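Long-range contacts in m3DLH protein (Halieaceae bacterium, PDB 7JKA), which probably hydrolyses dienelactones or related esters, as an alpha/beta-hydrolase of the dienelactone hydrolase family, and may also cleave phosphotriesters: residues Lys15-Arg20 / Val116-Val121; Leu107-Leu112 / Ala142-Ser147. All blocks are in the same frame, centred on the assembly; numbering follows the deposited sequence. Where two conformers were deposited one is given.

Contact 1. Residues Lys15-Arg20 / Val116-Val121; sequences KHREIR and VAQPEV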
loop_
_atom_site.group_PDB
_atom_site.type_symbol
_atom_site.label_atom_id
_atom_site.label_comp_id
_atom_site.label_asym_id
_atom_site.label_seq_id
_atom_site.Cartn_x
_atom_site.Cartn_y
_atom_site.Cartn_z
ATOM N N LYS A 15 -8.112 -7.828 17.103
ATOM C CA LYS A 15 -9.097 -8.697 16.483
ATOM C C LYS A 15 -8.975 -8.579 14.977
ATOM O O LYS A 15 -8.403 -7.620 14.460
ATOM C CB LYS A 15 -10.515 -8.310 16.924
ATOM C CG LYS A 15 -10.760 -8.662 18.363
ATOM C CD LYS A 15 -12.211 -8.479 18.808
ATOM C CE LYS A 15 -13.183 -9.364 18.010
ATOM N NZ LYS A 15 -13.037 -10.808 18.296
ATOM N N HIS A 16 -9.515 -9.570 14.278
ATOM C CA HIS A 16 -9.637 -9.470 12.838
ATOM C C HIS A 16 -10.952 -10.089 12.406
ATOM O O HIS A 16 -11.502 -10.973 13.074
ATOM C CB HIS A 16 -8.455 -10.126 12.099
ATOM C CG HIS A 16 -8.281 -11.578 12.411
ATOM N ND1 HIS A 16 -8.515 -12.570 11.483
ATOM C CD2 HIS A 16 -7.909 -12.208 13.551
ATOM C CE1 HIS A 16 -8.285 -13.747 12.037
ATOM N NE2 HIS A 16 -7.920 -13.556 13.292
ATOM N N ARG A 17 -11.430 -9.632 11.246
ATOM C CA ARG A 17 -12.624 -10.220 10.661
ATOM C C ARG A 17 -12.506 -10.159 9.148
ATOM O O ARG A 17 -11.914 -9.230 8.581
ATOM C CB ARG A 17 -13.916 -9.535 11.143
ATOM C CG ARG A 17 -14.178 -8.132 10.621
ATOM C CD ARG A 17 -15.465 -7.596 11.248
ATOM N NE ARG A 17 -15.811 -6.233 10.824
ATOM C CZ ARG A 17 -15.598 -5.153 11.569
ATOM N NH1 ARG A 17 -15.046 -5.270 12.782
ATOM N NH2 ARG A 17 -15.958 -3.961 11.118
ATOM N N GLU A 18 -13.035 -11.188 8.503
ATOM C CA GLU A 18 -13.112 -11.209 7.055
ATOM C C GLU A 18 -14.093 -10.147 6.582
ATOM O O GLU A 18 -15.147 -9.943 7.192
ATOM C CB GLU A 18 -13.556 -12.595 6.591
ATOM C CG GLU A 18 -13.507 -12.823 5.117
ATOM C CD GLU A 18 -13.680 -14.285 4.777
ATOM O OE1 GLU A 18 -14.831 -14.707 4.543
ATOM O OE2 GLU A 18 -12.663 -15.011 4.767
ATOM N N ILE A 19 -13.737 -9.455 5.503
ATOM C CA ILE A 19 -14.598 -8.445 4.894
ATOM C C ILE A 19 -14.775 -8.817 3.429
ATOM O O ILE A 19 -13.794 -8.886 2.687
ATOM C CB ILE A 19 -14.015 -7.029 4.991
ATOM C CG1 ILE A 19 -13.537 -6.702 6.415
ATOM C CG2 ILE A 19 -15.048 -6.036 4.545
ATOM C CD1 ILE A 19 -14.602 -6.087 7.251
ATOM N N ARG A 20 -16.013 -8.995 2.993
ATOM C CA ARG A 20 -16.300 -9.265 1.588
ATOM C C ARG A 20 -16.792 -7.978 0.940
ATOM O O ARG A 20 -17.631 -7.276 1.505
ATOM C CB ARG A 20 -17.329 -10.392 1.463
ATOM C CG ARG A 20 -16.763 -11.658 2.054
ATOM C CD ARG A 20 -17.550 -12.906 1.746
ATOM N NE ARG A 20 -16.766 -14.050 2.196
ATOM C CZ ARG A 20 -16.101 -14.885 1.402
ATOM N NH1 ARG A 20 -16.140 -14.751 0.079
ATOM N NH2 ARG A 20 -15.404 -15.878 1.951
ATOM N N VAL A 116 -13.839 2.538 4.837
ATOM C CA VAL A 116 -14.619 3.652 5.366
ATOM C C VAL A 116 -15.993 3.201 5.855
ATOM O O VAL A 116 -16.556 3.806 6.768
ATOM C CB VAL A 116 -14.717 4.748 4.286
ATOM C CG1 VAL A 116 -15.688 5.834 4.703
ATOM C CG2 VAL A 116 -13.329 5.342 4.021
ATOM N N ALA A 117 -16.537 2.135 5.273
ATOM C CA ALA A 117 -17.847 1.648 5.666
ATOM C C ALA A 117 -17.842 0.944 7.013
ATOM O O ALA A 117 -18.922 0.665 7.540
ATOM C CB ALA A 117 -18.373 0.701 4.586
ATOM N N GLN A 118 -16.663 0.677 7.596
ATOM C CA GLN A 118 -16.621 -0.044 8.867
ATOM C C GLN A 118 -16.880 0.910 10.036
ATOM O O GLN A 118 -16.396 2.053 10.031
ATOM C CB GLN A 118 -15.270 -0.746 9.052
ATOM C CG GLN A 118 -14.938 -1.713 7.894
ATOM C CD GLN A 118 -16.098 -2.635 7.568
ATOM O OE1 GLN A 118 -16.667 -3.275 8.452
ATOM N NE2 GLN A 118 -16.484 -2.685 6.288
ATOM N N PRO A 119 -17.628 0.463 11.053
ATOM C CA PRO A 119 -17.985 1.364 12.163
ATOM C C PRO A 119 -16.796 1.837 12.982
ATOM O O PRO A 119 -16.892 2.890 13.635
ATOM C CB PRO A 119 -18.953 0.524 13.016
ATOM C CG PRO A 119 -18.744 -0.899 12.593
ATOM C CD PRO A 119 -18.315 -0.838 11.146
ATOM N N GLU A 120 -15.674 1.116 12.943
ATOM C CA GLU A 120 -14.467 1.509 13.668
ATOM C C GLU A 120 -13.785 2.745 13.090
ATOM O O GLU A 120 -12.956 3.355 13.779
ATOM C CB GLU A 120 -13.474 0.351 13.653
ATOM C CG GLU A 120 -13.903 -0.875 14.453
ATOM C CD GLU A 120 -14.844 -1.804 13.716
ATOM O OE1 GLU A 120 -15.181 -1.532 12.544
ATOM O OE2 GLU A 120 -15.289 -2.800 14.346
ATOM N N VAL A 121 -14.077 3.118 11.846
ATOM C CA VAL A 121 -13.156 3.964 11.087
ATOM C C VAL A 121 -13.626 5.409 11.053
ATOM O O VAL A 121 -14.788 5.699 10.735
ATOM C CB VAL A 121 -12.991 3.418 9.662
ATOM C CG1 VAL A 121 -12.252 4.417 8.783
ATOM C CG2 VAL A 121 -12.269 2.093 9.683
HETATM O O HOH W 1 -17.829 -6.398 8.751
#
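Arg17 reaches from the edge strand 14-22 to the turn at Gln118-Val121 and meets Glu120 end-on. Arg17 NH1 takes Glu120 OE2 at 2.9 Å and Arg17 NH2 takes Glu120 OE1 at 2.9 Å, one nitrogen to each oxygen, so the salt bridge fixes the rotation of the guanidinium. The two flat groups are not coplanar: their planes lie 39° apart, OE1 being met on its syn side and OE2 from above the carboxylate plane. Arg17 NH2 also gives its second hydrogen to Gln118 OE1 at 2.8 Å, on a lone pair in the carbonyl plane, although the amide is turned 56° from the guanidinium. All three acceptors sit near the guanidinium plane, at its edge. Arg17 NE donates to a water 2.9 Å away, which returns a weak bond to Gln118 OE1. The arginine chain, with CG lodged between backbone N and carbonyl carbon (chi1 71°), runs extended from CG to NE, which carries the guanidinium across to the turn. Glu120 bends at chi2 to present both oxygens. Beside the polar network, the buried Ile19 packs its CD1 3.8 Å from Gln118 CD, while Gln118 NE2 turns back to the carbonyl of Thr114 in the last turn of helix 101-116. Were Arg17 an alanine, Glu120 would probably lose its counter-charge, Gln118 OE1 its arginine donor and Trp34 its cation-pi partner. A type I turn, closed by Val121 N to Gln118 O, places the acceptors; it belongs to a helix-to-strand connection of the alpha/beta-hydrolase fold, here tied to the antiparallel hairpin at the sheet edge.

Contact 2. Residues Leu107-Leu112 / Ala142-Ser147; sequences LARAAL and ARSGAS
Arg109 leaves helix 101-116 and lays its side chain along the Ser144-Ala146 turn. Its CB does not head straight for the other segment; with CG anti to its own backbone nitrogen (chi1 -157°) and a bend at chi2, the chain swings across. Arg109 CD is the first atom to arrive, 4.1 Å from Ser144 OG, a hydroxyl whose hydrogen-bond partner is the carbonyl of Leu141. Arg109 NE follows at 4.1 Å from Ala146 CB. CZ and NH1 then pass over the backbone, Arg109 NH1 lying 4.0 Å from Ala146 CA, which faces the guanidinium off-centre, toward its rim. Arg109 NH2 comes last, 3.8 Å from Ser144 OG, and donates to a water at 2.9 Å, held at the guanidinium edge and in its plane; that water gives a weak bond to Ser144 O, a link that adds to the direct contacts. The turn is a Schellman motif ending helix 133-143: Gly145 takes a positive phi of 92°, a backbone conformation in which any side chain would collide with the carbonyl oxygen of Ser144, and its N bonds back to Ala142 O. In the alpha/beta-hydrolase fold this helix follows strand 126-131 and, by its sequence, probably the nucleophile elbow. Deeper in, Leu112 sends CD2 to Ala146 CB at 3.8 Å, so that the Ala146 methyl is touched by both Leu112 and Arg109. Leu112 also rests on Val46 of strand 42-48, and Ala146 on Leu141.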
loop_
_atom_site.group_PDB
_atom_site.type_symbol
_atom_site.label_atom_id
_atom_site.label_comp_id
_atom_site.label_asym_id
_atom_site.label_seq_id
_atom_site.Cartn_x
_atom_site.Cartn_y
_atom_site.Cartn_z
ATOM N N LEU A 107 -10.518 -1.479 -8.120
ATOM C CA LEU A 107 -10.328 -2.430 -7.029
ATOM C C LEU A 107 -9.660 -1.761 -5.827
ATOM O O LEU A 107 -9.890 -2.167 -4.683
ATOM C CB LEU A 107 -9.544 -3.662 -7.509
ATOM C CG LEU A 107 -8.052 -3.612 -7.833
ATOM C CD1 LEU A 107 -7.199 -3.670 -6.578
ATOM C CD2 LEU A 107 -7.732 -4.777 -8.816
ATOM N N ALA A 108 -8.819 -0.743 -6.065
ATOM C CA ALA A 108 -8.213 -0.021 -4.944
ATOM C C ALA A 108 -9.247 0.852 -4.237
ATOM O O ALA A 108 -9.316 0.886 -3.004
ATOM C CB ALA A 108 -7.055 0.830 -5.445
ATOM N N ARG A 109 -10.089 1.531 -5.014
ATOM C CA ARG A 109 -11.129 2.359 -4.420
ATOM C C ARG A 109 -12.165 1.507 -3.687
ATOM O O ARG A 109 -12.697 1.933 -2.651
ATOM C CB ARG A 109 -11.774 3.212 -5.511
ATOM C CG ARG A 109 -12.438 4.445 -4.986
ATOM C CD ARG A 109 -11.968 5.699 -5.705
ATOM N NE ARG A 109 -12.505 6.857 -5.011
ATOM C CZ ARG A 109 -12.608 8.074 -5.527
ATOM N NH1 ARG A 109 -13.136 9.045 -4.788
ATOM N NH2 ARG A 109 -12.217 8.315 -6.777
ATOM N N ALA A 110 -12.443 0.296 -4.190
ATOM C CA ALA A 110 -13.360 -0.598 -3.488
ATOM C C ALA A 110 -12.820 -0.973 -2.119
ATOM O O ALA A 110 -13.580 -1.023 -1.144
ATOM C CB ALA A 110 -13.618 -1.856 -4.316
ATOM N N ALA A 111 -11.506 -1.189 -2.009
ATOM C CA ALA A 111 -10.927 -1.451 -0.693
ATOM C C ALA A 111 -11.057 -0.233 0.219
ATOM O O ALA A 111 -11.452 -0.359 1.376
ATOM C CB ALA A 111 -9.468 -1.902 -0.828
ATOM N N LEU A 112 -10.791 0.975 -0.300
ATOM C CA LEU A 112 -10.915 2.163 0.553
ATOM C C LEU A 112 -12.360 2.367 0.993
ATOM O O LEU A 112 -12.634 2.667 2.165
ATOM C CB LEU A 112 -10.421 3.408 -0.199
ATOM C CG LEU A 112 -10.449 4.714 0.604
ATOM C CD1 LEU A 112 -9.614 4.585 1.870
ATOM C CD2 LEU A 112 -9.973 5.868 -0.257
ATOM N N ALA A 142 -4.152 7.190 -4.768
ATOM C CA ALA A 142 -3.967 8.618 -4.541
ATOM C C ALA A 142 -4.177 9.421 -5.813
ATOM O O ALA A 142 -4.821 10.479 -5.791
ATOM C CB ALA A 142 -2.569 8.865 -3.980
ATOM N N ARG A 143 -3.636 8.929 -6.933
ATOM C CA ARG A 143 -3.757 9.645 -8.204
ATOM C C ARG A 143 -5.207 9.762 -8.647
ATOM O O ARG A 143 -5.576 10.729 -9.337
ATOM C CB ARG A 143 -2.946 8.911 -9.268
ATOM C CG ARG A 143 -1.444 9.151 -9.164
ATOM C CD ARG A 143 -0.688 8.217 -10.105
ATOM N NE ARG A 143 0.715 8.608 -10.254
ATOM C CZ ARG A 143 1.631 7.837 -10.835
ATOM N NH1 ARG A 143 1.298 6.645 -11.315
ATOM N NH2 ARG A 143 2.871 8.273 -10.978
ATOM N N SER A 144 -6.041 8.797 -8.259
ATOM C CA SER A 144 -7.457 8.841 -8.634
ATOM C C SER A 144 -8.192 9.989 -7.964
ATOM O O SER A 144 -9.325 10.314 -8.363
ATOM C CB SER A 144 -8.139 7.524 -8.263
ATOM O OG SER A 144 -8.479 7.506 -6.881
ATOM N N GLY A 145 -7.580 10.606 -6.956
ATOM C CA GLY A 145 -8.212 11.702 -6.250
ATOM C C GLY A 145 -8.988 11.283 -5.033
ATOM O O GLY A 145 -9.810 12.065 -4.534
ATOM N N ALA A 146 -8.754 10.073 -4.541
ATOM C CA ALA A 146 -9.431 9.592 -3.351
ATOM C C ALA A 146 -9.058 10.431 -2.130
ATOM O O ALA A 146 -7.982 11.049 -2.052
ATOM C CB ALA A 146 -9.087 8.117 -3.126
ATOM N N SER A 147 -9.963 10.455 -1.162
ATOM C CA SER A 147 -9.773 11.263 0.037
ATOM C C SER A 147 -8.890 10.470 0.996
ATOM O O SER A 147 -9.367 9.661 1.788
ATOM C CB SER A 147 -11.114 11.616 0.669
ATOM O OG SER A 147 -10.909 12.393 1.830
HETATM O O HOH W 2 -12.379 11.166 -7.359
#

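Overall arrangement
Contact 1 lies at the surface and contact 2 is partly buried, their centres about 17 Å apart. They share the run through helix 101-116: contact 2 uses its middle, contact 1 the loop that follows it. From there the chain is tied in two directions, to the N-terminal hairpin in contact 1 and to the end of helix 133-143 in contact 2. Each centres on an arginine, but the chemistry differs. In contact 1 the guanidinium is held by a carboxylate and an amide through direct bonds; in contact 2 it lies against backbone and has a weak water-mediated link to its neighbour, with apolar leucine-alanine packing on the inner side.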